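Local coordinates for bifunctional GH43-CE protein (Bacteroides eggerthii, PDB 6MLY) that probably hydrolyses xylan-type substrates through a family 43 glycoside hydrolase region and carries a second, carbohydrate esterase region, at residues H142-E150 and G201-Y211; G260-E268 and I276-W284. All coordinates share one frame; numbering follows the deposited sequence.

Interaction 1: residues H142-E150 and G201-Y211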
loop_
_atom_site.group_PDB
_atom_site.type_symbol
_atom_site.label_atom_id
_atom_site.label_comp_id
_atom_site.label_asym_id
_atom_site.label_seq_id
_atom_site.Cartn_x
_atom_site.Cartn_y
_atom_site.Cartn_z
ATOM N N HIS A 142 16.693 -8.096 28.809
ATOM C CA HIS A 142 15.500 -8.077 27.965
ATOM C C HIS A 142 14.419 -7.207 28.621
ATOM O O HIS A 142 13.905 -7.548 29.683
ATOM C CB HIS A 142 15.045 -9.522 27.687
ATOM C CG HIS A 142 13.960 -9.665 26.674
ATOM N ND1 HIS A 142 14.204 -9.615 25.313
ATOM C CD2 HIS A 142 12.635 -9.898 26.812
ATOM C CE1 HIS A 142 13.072 -9.791 24.657
ATOM N NE2 HIS A 142 12.092 -9.968 25.554
ATOM N N ASP A 143 14.091 -6.087 27.964
ATOM C CA ASP A 143 13.023 -5.170 28.375
ATOM C C ASP A 143 13.266 -4.730 29.819
ATOM O O ASP A 143 12.357 -4.778 30.651
ATOM C CB ASP A 143 11.642 -5.817 28.269
ATOM C CG ASP A 143 11.380 -6.501 26.944
ATOM O OD1 ASP A 143 12.363 -6.818 26.244
ATOM O OD2 ASP A 143 10.198 -6.713 26.630
ATOM N N HIS A 144 14.508 -4.324 30.096
ATOM C CA HIS A 144 14.926 -3.909 31.420
ATOM C C HIS A 144 14.299 -2.552 31.748
ATOM O O HIS A 144 14.133 -1.708 30.875
ATOM C CB HIS A 144 16.458 -3.872 31.513
ATOM C CG HIS A 144 17.107 -2.844 30.644
ATOM N ND1 HIS A 144 17.854 -3.182 29.529
ATOM C CD2 HIS A 144 17.129 -1.495 30.716
ATOM C CE1 HIS A 144 18.306 -2.083 28.957
ATOM N NE2 HIS A 144 17.874 -1.035 29.662
ATOM N N SER A 145 13.969 -2.358 33.027
ATOM C CA SER A 145 13.448 -1.099 33.542
ATOM C C SER A 145 14.233 -0.709 34.797
ATOM O O SER A 145 13.840 -1.064 35.892
ATOM C CB SER A 145 11.967 -1.210 33.815
ATOM O OG SER A 145 11.498 -0.103 34.573
ATOM N N PHE A 146 15.350 0.003 34.601
ATOM C CA PHE A 146 16.193 0.501 35.694
ATOM C C PHE A 146 15.442 1.613 36.437
ATOM O O PHE A 146 14.544 2.249 35.864
ATOM C CB PHE A 146 17.558 0.965 35.171
ATOM C CG PHE A 146 17.558 2.289 34.452
ATOM C CD1 PHE A 146 17.752 3.473 35.144
ATOM C CD2 PHE A 146 17.377 2.357 33.078
ATOM C CE1 PHE A 146 17.754 4.693 34.483
ATOM C CE2 PHE A 146 17.381 3.578 32.419
ATOM C CZ PHE A 146 17.573 4.745 33.122
ATOM N N PHE A 147 15.827 1.829 37.707
ATOM C CA PHE A 147 15.085 2.662 38.652
ATOM C C PHE A 147 16.007 3.148 39.774
ATOM O O PHE A 147 16.750 2.355 40.356
ATOM C CB PHE A 147 13.927 1.860 39.247
ATOM C CG PHE A 147 12.969 2.660 40.092
ATOM C CD1 PHE A 147 13.190 2.827 41.451
ATOM C CD2 PHE A 147 11.844 3.244 39.530
ATOM C CE1 PHE A 147 12.309 3.562 42.230
ATOM C CE2 PHE A 147 10.959 3.973 40.311
ATOM C CZ PHE A 147 11.195 4.134 41.658
ATOM N N PHE A 148 15.923 4.450 40.084
ATOM C CA PHE A 148 16.606 5.072 41.230
ATOM C C PHE A 148 15.687 5.045 42.455
ATOM O O PHE A 148 14.643 5.693 42.462
ATOM C CB PHE A 148 16.976 6.525 40.926
ATOM C CG PHE A 148 17.805 6.713 39.685
ATOM C CD1 PHE A 148 19.187 6.649 39.742
ATOM C CD2 PHE A 148 17.201 6.946 38.458
ATOM C CE1 PHE A 148 19.950 6.816 38.599
ATOM C CE2 PHE A 148 17.966 7.112 37.314
ATOM C CZ PHE A 148 19.340 7.050 37.388
ATOM N N ASP A 149 16.098 4.302 43.489
ATOM C CA ASP A 149 15.332 4.171 44.734
ATOM C C ASP A 149 15.844 5.190 45.758
ATOM O O ASP A 149 16.975 5.674 45.672
ATOM C CB ASP A 149 15.401 2.744 45.287
ATOM C CG ASP A 149 14.210 2.367 46.152
ATOM O OD1 ASP A 149 13.100 2.874 45.885
ATOM O OD2 ASP A 149 14.405 1.576 47.095
ATOM N N GLU A 150 14.987 5.487 46.737
ATOM C CA GLU A 150 15.290 6.459 47.787
ATOM C C GLU A 150 16.122 5.800 48.901
ATOM O O GLU A 150 16.525 6.484 49.837
ATOM C CB GLU A 150 14.021 7.119 48.344
ATOM C CG GLU A 150 12.721 6.443 47.947
ATOM C CD GLU A 150 11.469 7.130 48.462
ATOM O OE1 GLU A 150 11.352 7.289 49.688
ATOM O OE2 GLU A 150 10.622 7.509 47.631
ATOM N N GLY A 201 7.576 -6.714 29.036
ATOM C CA GLY A 201 7.844 -5.262 28.790
ATOM C C GLY A 201 7.928 -4.474 30.090
ATOM O O GLY A 201 7.250 -3.455 30.253
ATOM N N SER A 202 8.776 -4.955 31.007
ATOM C CA SER A 202 8.827 -4.479 32.393
ATOM C C SER A 202 9.045 -2.961 32.425
ATOM O O SER A 202 9.939 -2.453 31.754
ATOM C CB SER A 202 9.897 -5.202 33.174
ATOM O OG SER A 202 9.500 -6.533 33.464
ATOM N N GLN A 203 8.203 -2.253 33.188
ATOM C CA GLN A 203 8.327 -0.808 33.408
ATOM C C GLN A 203 7.881 -0.487 34.840
ATOM O O GLN A 203 6.702 -0.624 35.173
ATOM C CB GLN A 203 7.499 -0.026 32.383
ATOM C CG GLN A 203 8.033 -0.118 30.962
ATOM C CD GLN A 203 7.541 1.010 30.090
ATOM O OE1 GLN A 203 7.698 2.184 30.414
ATOM N NE2 GLN A 203 6.946 0.660 28.962
ATOM N N LEU A 204 8.832 -0.065 35.678
ATOM C CA LEU A 204 8.591 0.115 37.111
ATOM C C LEU A 204 8.323 1.592 37.416
ATOM O O LEU A 204 9.030 2.478 36.926
ATOM C CB LEU A 204 9.796 -0.396 37.905
ATOM C CG LEU A 204 9.634 -0.369 39.425
ATOM C CD1 LEU A 204 8.423 -1.181 39.863
ATOM C CD2 LEU A 204 10.890 -0.878 40.114
ATOM N N PHE A 205 7.289 1.826 38.234
ATOM C CA PHE A 205 6.938 3.140 38.757
ATOM C C PHE A 205 6.576 3.008 40.242
ATOM O O PHE A 205 5.747 2.168 40.620
ATOM C CB PHE A 205 5.781 3.739 37.955
ATOM C CG PHE A 205 6.115 3.994 36.508
ATOM C CD1 PHE A 205 6.526 5.250 36.088
ATOM C CD2 PHE A 205 6.060 2.969 35.580
ATOM C CE1 PHE A 205 6.858 5.478 34.763
ATOM C CE2 PHE A 205 6.396 3.200 34.257
ATOM C CZ PHE A 205 6.790 4.454 33.850
ATOM N N LYS A 206 7.220 3.831 41.075
ATOM C CA LYS A 206 6.827 3.998 42.458
ATOM C C LYS A 206 5.901 5.216 42.552
ATOM O O LYS A 206 6.290 6.321 42.188
ATOM C CB LYS A 206 8.066 4.154 43.343
ATOM C CG LYS A 206 7.818 4.010 44.838
ATOM C CD LYS A 206 9.054 4.273 45.663
ATOM C CE LYS A 206 8.800 4.160 47.149
ATOM N NZ LYS A 206 10.069 4.178 47.913
ATOM N N VAL A 207 4.668 4.986 43.014
ATOM C CA VAL A 207 3.683 6.035 43.211
ATOM C C VAL A 207 3.108 5.895 44.617
ATOM O O VAL A 207 2.612 4.829 44.984
ATOM C CB VAL A 207 2.552 5.978 42.168
ATOM C CG1 VAL A 207 1.452 6.983 42.483
ATOM C CG2 VAL A 207 3.078 6.174 40.757
ATOM N N ASN A 208 3.174 6.989 45.380
ATOM C CA ASN A 208 2.467 7.105 46.636
ATOM C C ASN A 208 2.968 6.023 47.602
ATOM O O ASN A 208 2.180 5.408 48.321
ATOM C CB ASN A 208 0.956 7.015 46.390
ATOM C CG ASN A 208 0.140 7.793 47.398
ATOM O OD1 ASN A 208 0.537 8.879 47.814
ATOM N ND2 ASN A 208 -1.004 7.251 47.787
ATOM N N GLY A 209 4.287 5.790 47.592
ATOM C CA GLY A 209 4.934 4.791 48.442
ATOM C C GLY A 209 4.390 3.386 48.229
ATOM O O GLY A 209 4.207 2.642 49.186
ATOM N N LYS A 210 4.122 3.039 46.966
ATOM C CA LYS A 210 3.826 1.673 46.534
ATOM C C LYS A 210 4.482 1.455 45.166
ATOM O O LYS A 210 4.498 2.363 44.341
ATOM C CB LYS A 210 2.313 1.427 46.472
ATOM C CG LYS A 210 1.632 1.189 47.815
ATOM C CD LYS A 210 0.649 0.035 47.794
ATOM C CE LYS A 210 0.084 -0.308 49.157
ATOM N NZ LYS A 210 -1.221 0.357 49.391
ATOM N N TYR A 211 5.037 0.256 44.954
ATOM C CA TYR A 211 5.748 -0.093 43.727
ATOM C C TYR A 211 4.784 -0.790 42.762
ATOM O O TYR A 211 4.215 -1.827 43.104
ATOM C CB TYR A 211 6.942 -1.001 44.031
ATOM C CG TYR A 211 8.061 -0.342 44.799
ATOM C CD1 TYR A 211 7.962 -0.117 46.164
ATOM C CD2 TYR A 211 9.227 0.055 44.162
ATOM C CE1 TYR A 211 8.986 0.492 46.870
ATOM C CE2 TYR A 211 10.263 0.659 44.856
ATOM C CZ TYR A 211 10.141 0.879 46.216
ATOM O OH TYR A 211 11.158 1.478 46.900
#

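Interaction 2: residues G260-E268 and I276-W284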
loop_
_atom_site.group_PDB
_atom_site.type_symbol
_atom_site.label_atom_id
_atom_site.label_comp_id
_atom_site.label_asym_id
_atom_site.label_seq_id
_atom_site.Cartn_x
_atom_site.Cartn_y
_atom_site.Cartn_z
ATOM N N GLY A 260 -2.745 16.457 38.245
ATOM C CA GLY A 260 -2.869 15.208 38.999
ATOM C C GLY A 260 -3.737 14.158 38.318
ATOM O O GLY A 260 -4.080 13.156 38.942
ATOM N N ARG A 261 -4.090 14.375 37.044
ATOM C CA ARG A 261 -4.791 13.363 36.241
ATOM C C ARG A 261 -3.789 12.284 35.816
ATOM O O ARG A 261 -2.643 12.598 35.492
ATOM C CB ARG A 261 -5.446 13.989 35.005
ATOM C CG ARG A 261 -6.657 14.860 35.305
ATOM C CD ARG A 261 -7.059 15.674 34.091
ATOM N NE ARG A 261 -6.023 16.631 33.726
ATOM C CZ ARG A 261 -5.915 17.213 32.539
ATOM N NH1 ARG A 261 -6.738 16.880 31.557
ATOM N NH2 ARG A 261 -4.976 18.121 32.340
ATOM N N TRP A 262 -4.240 11.024 35.802
ATOM C CA TRP A 262 -3.389 9.893 35.437
ATOM C C TRP A 262 -3.805 9.297 34.080
ATOM O O TRP A 262 -4.981 9.325 33.673
ATOM C CB TRP A 262 -3.386 8.846 36.555
ATOM C CG TRP A 262 -2.628 9.284 37.768
ATOM C CD1 TRP A 262 -3.111 9.997 38.827
ATOM C CD2 TRP A 262 -1.238 9.043 38.049
ATOM N NE1 TRP A 262 -2.121 10.207 39.750
ATOM C CE2 TRP A 262 -0.961 9.634 39.301
ATOM C CE3 TRP A 262 -0.203 8.384 37.373
ATOM C CZ2 TRP A 262 0.305 9.594 39.881
ATOM C CZ3 TRP A 262 1.046 8.338 37.953
ATOM C CH2 TRP A 262 1.294 8.936 39.189
ATOM N N PHE A 263 -2.793 8.764 33.384
ATOM C CA PHE A 263 -2.920 8.134 32.087
ATOM C C PHE A 263 -1.983 6.924 32.028
ATOM O O PHE A 263 -0.959 6.894 32.707
ATOM C CB PHE A 263 -2.580 9.136 30.979
ATOM C CG PHE A 263 -3.583 10.249 30.812
ATOM C CD1 PHE A 263 -3.461 11.429 31.528
ATOM C CD2 PHE A 263 -4.651 10.114 29.938
ATOM C CE1 PHE A 263 -4.387 12.450 31.374
ATOM C CE2 PHE A 263 -5.576 11.137 29.784
ATOM C CZ PHE A 263 -5.444 12.302 30.503
ATOM N N ALA A 264 -2.357 5.931 31.217
ATOM C CA ALA A 264 -1.494 4.804 30.872
ATOM C C ALA A 264 -1.094 4.925 29.401
ATOM O O ALA A 264 -1.960 4.869 28.535
ATOM C CB ALA A 264 -2.212 3.503 31.125
ATOM N N TYR A 265 0.204 5.107 29.131
ATOM C CA TYR A 265 0.703 5.121 27.754
ATOM C C TYR A 265 0.957 3.671 27.322
ATOM O O TYR A 265 1.684 2.945 28.002
ATOM C CB TYR A 265 1.926 6.030 27.601
ATOM C CG TYR A 265 3.156 5.629 28.373
ATOM C CD1 TYR A 265 4.097 4.769 27.832
ATOM C CD2 TYR A 265 3.398 6.140 29.640
ATOM C CE1 TYR A 265 5.235 4.411 28.534
ATOM C CE2 TYR A 265 4.529 5.790 30.360
ATOM C CZ TYR A 265 5.454 4.925 29.804
ATOM O OH TYR A 265 6.574 4.586 30.508
ATOM N N LEU A 266 0.304 3.273 26.217
ATOM C CA LEU A 266 0.303 1.906 25.668
ATOM C C LEU A 266 0.294 1.976 24.135
ATOM O O LEU A 266 0.178 3.062 23.565
ATOM C CB LEU A 266 -0.944 1.163 26.160
ATOM C CG LEU A 266 -1.202 1.168 27.665
ATOM C CD1 LEU A 266 -2.653 0.807 27.959
ATOM C CD2 LEU A 266 -0.255 0.217 28.384
ATOM N N PHE A 267 0.367 0.814 23.473
ATOM C CA PHE A 267 0.283 0.756 22.006
ATOM C C PHE A 267 -0.469 -0.497 21.535
ATOM O O PHE A 267 -0.452 -1.540 22.202
ATOM C CB PHE A 267 1.677 0.832 21.376
ATOM C CG PHE A 267 2.550 -0.387 21.556
ATOM C CD1 PHE A 267 2.398 -1.501 20.741
ATOM C CD2 PHE A 267 3.548 -0.409 22.516
ATOM C CE1 PHE A 267 3.209 -2.616 20.902
ATOM C CE2 PHE A 267 4.357 -1.524 22.675
ATOM C CZ PHE A 267 4.188 -2.625 21.870
ATOM N N GLU A 268 -1.104 -0.363 20.360
ATOM C CA GLU A 268 -1.821 -1.430 19.639
ATOM C C GLU A 268 -0.981 -1.855 18.431
ATOM O O GLU A 268 -0.148 -1.087 17.959
ATOM C CB GLU A 268 -3.185 -0.914 19.169
ATOM C CG GLU A 268 -4.188 -2.005 18.823
ATOM C CD GLU A 268 -5.371 -1.545 17.980
ATOM O OE1 GLU A 268 -5.286 -0.442 17.395
ATOM O OE2 GLU A 268 -6.374 -2.294 17.898
ATOM N N ILE A 276 1.031 1.648 17.302
ATOM C CA ILE A 276 0.648 3.065 17.410
ATOM C C ILE A 276 0.306 3.400 18.863
ATOM O O ILE A 276 -0.481 2.700 19.494
ATOM C CB ILE A 276 -0.506 3.402 16.432
ATOM C CG1 ILE A 276 -1.748 2.534 16.645
ATOM C CG2 ILE A 276 -0.046 3.316 14.983
ATOM C CD1 ILE A 276 -2.999 3.120 16.043
ATOM N N PRO A 277 0.922 4.454 19.450
ATOM C CA PRO A 277 0.595 4.914 20.803
ATOM C C PRO A 277 -0.886 5.157 21.141
ATOM O O PRO A 277 -1.639 5.702 20.317
ATOM C CB PRO A 277 1.340 6.252 20.877
ATOM C CG PRO A 277 2.571 6.016 20.043
ATOM C CD PRO A 277 2.057 5.197 18.879
ATOM N N TYR A 278 -1.256 4.756 22.368
ATOM C CA TYR A 278 -2.585 4.913 22.966
ATOM C C TYR A 278 -2.433 5.494 24.380
ATOM O O TYR A 278 -1.561 5.069 25.140
ATOM C CB TYR A 278 -3.308 3.566 23.059
ATOM C CG TYR A 278 -4.096 3.152 21.840
ATOM C CD1 TYR A 278 -3.483 2.999 20.607
ATOM C CD2 TYR A 278 -5.454 2.876 21.922
ATOM C CE1 TYR A 278 -4.200 2.607 19.488
ATOM C CE2 TYR A 278 -6.185 2.485 20.811
ATOM C CZ TYR A 278 -5.556 2.350 19.587
ATOM O OH TYR A 278 -6.261 1.963 18.485
ATOM N N LEU A 279 -3.294 6.460 24.721
ATOM C CA LEU A 279 -3.399 7.007 26.068
ATOM C C LEU A 279 -4.781 6.666 26.642
ATOM O O LEU A 279 -5.800 6.943 26.011
ATOM C CB LEU A 279 -3.176 8.522 26.011
ATOM C CG LEU A 279 -1.727 8.971 25.828
ATOM C CD1 LEU A 279 -1.634 10.484 25.705
ATOM C CD2 LEU A 279 -0.857 8.485 26.977
ATOM N N VAL A 280 -4.785 6.070 27.843
ATOM C CA VAL A 280 -5.999 5.660 28.563
ATOM C C VAL A 280 -6.065 6.432 29.877
ATOM O O VAL A 280 -5.077 6.459 30.606
ATOM C CB VAL A 280 -6.011 4.142 28.831
ATOM C CG1 VAL A 280 -7.277 3.708 29.555
ATOM C CG2 VAL A 280 -5.822 3.335 27.553
ATOM N N PRO A 281 -7.210 7.064 30.241
ATOM C CA PRO A 281 -7.361 7.684 31.562
ATOM C C PRO A 281 -7.289 6.639 32.685
ATOM O O PRO A 281 -7.752 5.510 32.507
ATOM C CB PRO A 281 -8.751 8.345 31.540
ATOM C CG PRO A 281 -9.122 8.409 30.067
ATOM C CD PRO A 281 -8.408 7.245 29.408
ATOM N N VAL A 282 -6.715 7.031 33.827
ATOM C CA VAL A 282 -6.525 6.126 34.960
ATOM C C VAL A 282 -7.180 6.731 36.207
ATOM O O VAL A 282 -7.066 7.930 36.455
ATOM C CB VAL A 282 -5.029 5.831 35.183
ATOM C CG1 VAL A 282 -4.802 4.932 36.388
ATOM C CG2 VAL A 282 -4.389 5.236 33.935
ATOM N N GLU A 283 -7.875 5.872 36.965
ATOM C CA GLU A 283 -8.474 6.195 38.271
ATOM C C GLU A 283 -7.856 5.254 39.318
ATOM O O GLU A 283 -7.257 4.245 38.948
ATOM C CB GLU A 283 -9.998 6.048 38.213
ATOM C CG GLU A 283 -10.657 6.798 37.060
ATOM C CD GLU A 283 -10.536 8.315 37.096
ATOM O OE1 GLU A 283 -10.356 8.875 38.207
ATOM O OE2 GLU A 283 -10.624 8.937 36.007
ATOM N N TRP A 284 -8.007 5.574 40.609
ATOM C CA TRP A 284 -7.350 4.798 41.678
ATOM C C TRP A 284 -8.378 4.117 42.595
ATOM O O TRP A 284 -9.579 4.797 42.866
ATOM C CB TRP A 284 -6.373 5.686 42.461
ATOM C CG TRP A 284 -5.163 6.072 41.664
ATOM C CD1 TRP A 284 -4.953 7.249 41.006
ATOM C CD2 TRP A 284 -3.998 5.261 41.412
ATOM N NE1 TRP A 284 -3.740 7.231 40.372
ATOM C CE2 TRP A 284 -3.130 6.024 40.600
ATOM C CE3 TRP A 284 -3.602 3.971 41.790
ATOM C CZ2 TRP A 284 -1.895 5.542 40.168
ATOM C CZ3 TRP A 284 -2.381 3.494 41.360
ATOM C CH2 TRP A 284 -1.541 4.271 40.560
HETATM O O HOH W 1 -7.656 10.377 35.133
#

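Interaction 1: residues H142-E150 and G201-Y211
Tyr211 donates a hydrogen bond to Asp149, OH to OD1 2.6 Å, reaching the syn side of the carboxylate slightly out of its plane, with Asp149 OD1 lying at the edge of the phenol ring. The same phenol oxygen accepts from Lys206, whose NZ lies 3.1 Å from Tyr211 OH, so one hydroxyl links ammonium to carboxylate. The extended Lys206 chain passes its CD over one face of the Tyr211 ring, and its NZ meets Glu150 OE2 at 3.4 Å in a salt bridge; the direct one to Asp149 is long. A phenylalanine in place of Tyr211 would probably leave Asp149 without its hydroxyl donor and Lys206 with a weaker hold on that carboxylate. Beside this polar cluster, Phe147 inserts its ring between the strands: its CZ lies 3.6 Å from Lys206 CB, and its CG lies 4.1 Å from Leu204 CD2. Next comes Ser145, where OG, anti to the backbone N (chi1 168°), is aimed across at Leu204 and accepts its N-H (Leu204 N to Ser145 OG 2.9 Å, 161° at the hydrogen). At the far end Asp143 OD2 lies 3.5 Å from Gly201 CA; Asp143 is predicted to tune Glu200, the predicted proton donor, which directly precedes Gly201. Arg101 ties the two strands together, its NE bonded to Phe146 O and its NH2 to Leu204 O. Strands 145-148 and 203-207 run nearly parallel (22°) as edge strands of two separate antiparallel sheets, continued by 154-158 and 210-214, with strand 99-103 packing beside them.

Interaction 2: residues G260-E268 and I276-W284
Backbone hydrogen bonds carry this contact, pairing Ala264 with Val280, Leu266 with Tyr278 and Glu268 with Ile276 in both directions. Ala264 N to Val280 O measures 2.8 Å, and Ile276 N to Glu268 O 3.0 Å. The alternate pairs are non-hydrogen-bonded, and both prolines fall in such positions: Pro277 opposite Phe267, and Pro281 opposite Phe263, one step beyond the Ala264-Val280 pair. They need no N-H toward strand 262-268, so the ladder tolerates them. A weak side-chain hydrogen bond adds to the Glu268 end, Tyr278 OH to Glu268 OE1 at 2.8 Å, with carboxylate and ring planes 70° apart; Glu268 CB also lies 3.7 Å from Tyr278 CE1. At the other end two tryptophans meet edge-to-face. Trp284 brings the N-H edge of its indole over the face of the Trp262 five-membered ring, NE1 standing 3.2 Å from Trp262 CD1, the two planes at 87°. Aliphatic packing fills the span between: Val282 CG2 reaches Ala264 CB at 4.0 Å, and Leu266 CD1 touches Val280 CG2 on that same face of the sheet. On the other face Leu279 CD2 lies 3.8 Å from Tyr265 CB. The Tyr265 ring itself turns away from this partner because CG sits between backbone N and carbonyl carbon (chi1 63°), and its hydroxyl bonds to Gln203 and to Met35 N. Strand 250-256 flanks 262-268 along its other edge, bonding Phe263 to Val255 and Tyr265 to Gly253. The arrangement is an antiparallel beta hairpin forming two strands of a three-stranded sheet, consistent with a blade of the five-bladed beta-propeller known for family 43 hydrolases.

Overall arrangement
Interactions 1 and 2 follow one another along the chain, with centres about 17 Å apart, and belong to the same family 43 region. They touch directly: Gln203 OE1 is 2.7 Å from Tyr265 OH, bridging the two contacts, and Val207 CG2 packs 3.6 Å from Trp262 CH2, so strand 203-207 mediates between 145-148 and the hairpin. Both reach toward the predicted active site. Asp143 belongs to interaction 1, and the side chain of Phe267 in interaction 2 lies about 9 Å from that of Asp143 between nearest atoms. Each side chain also has a bound 1,2-ethanediol about 5 Å away, probably from the crystallisation liquor; such molecules often mark pockets.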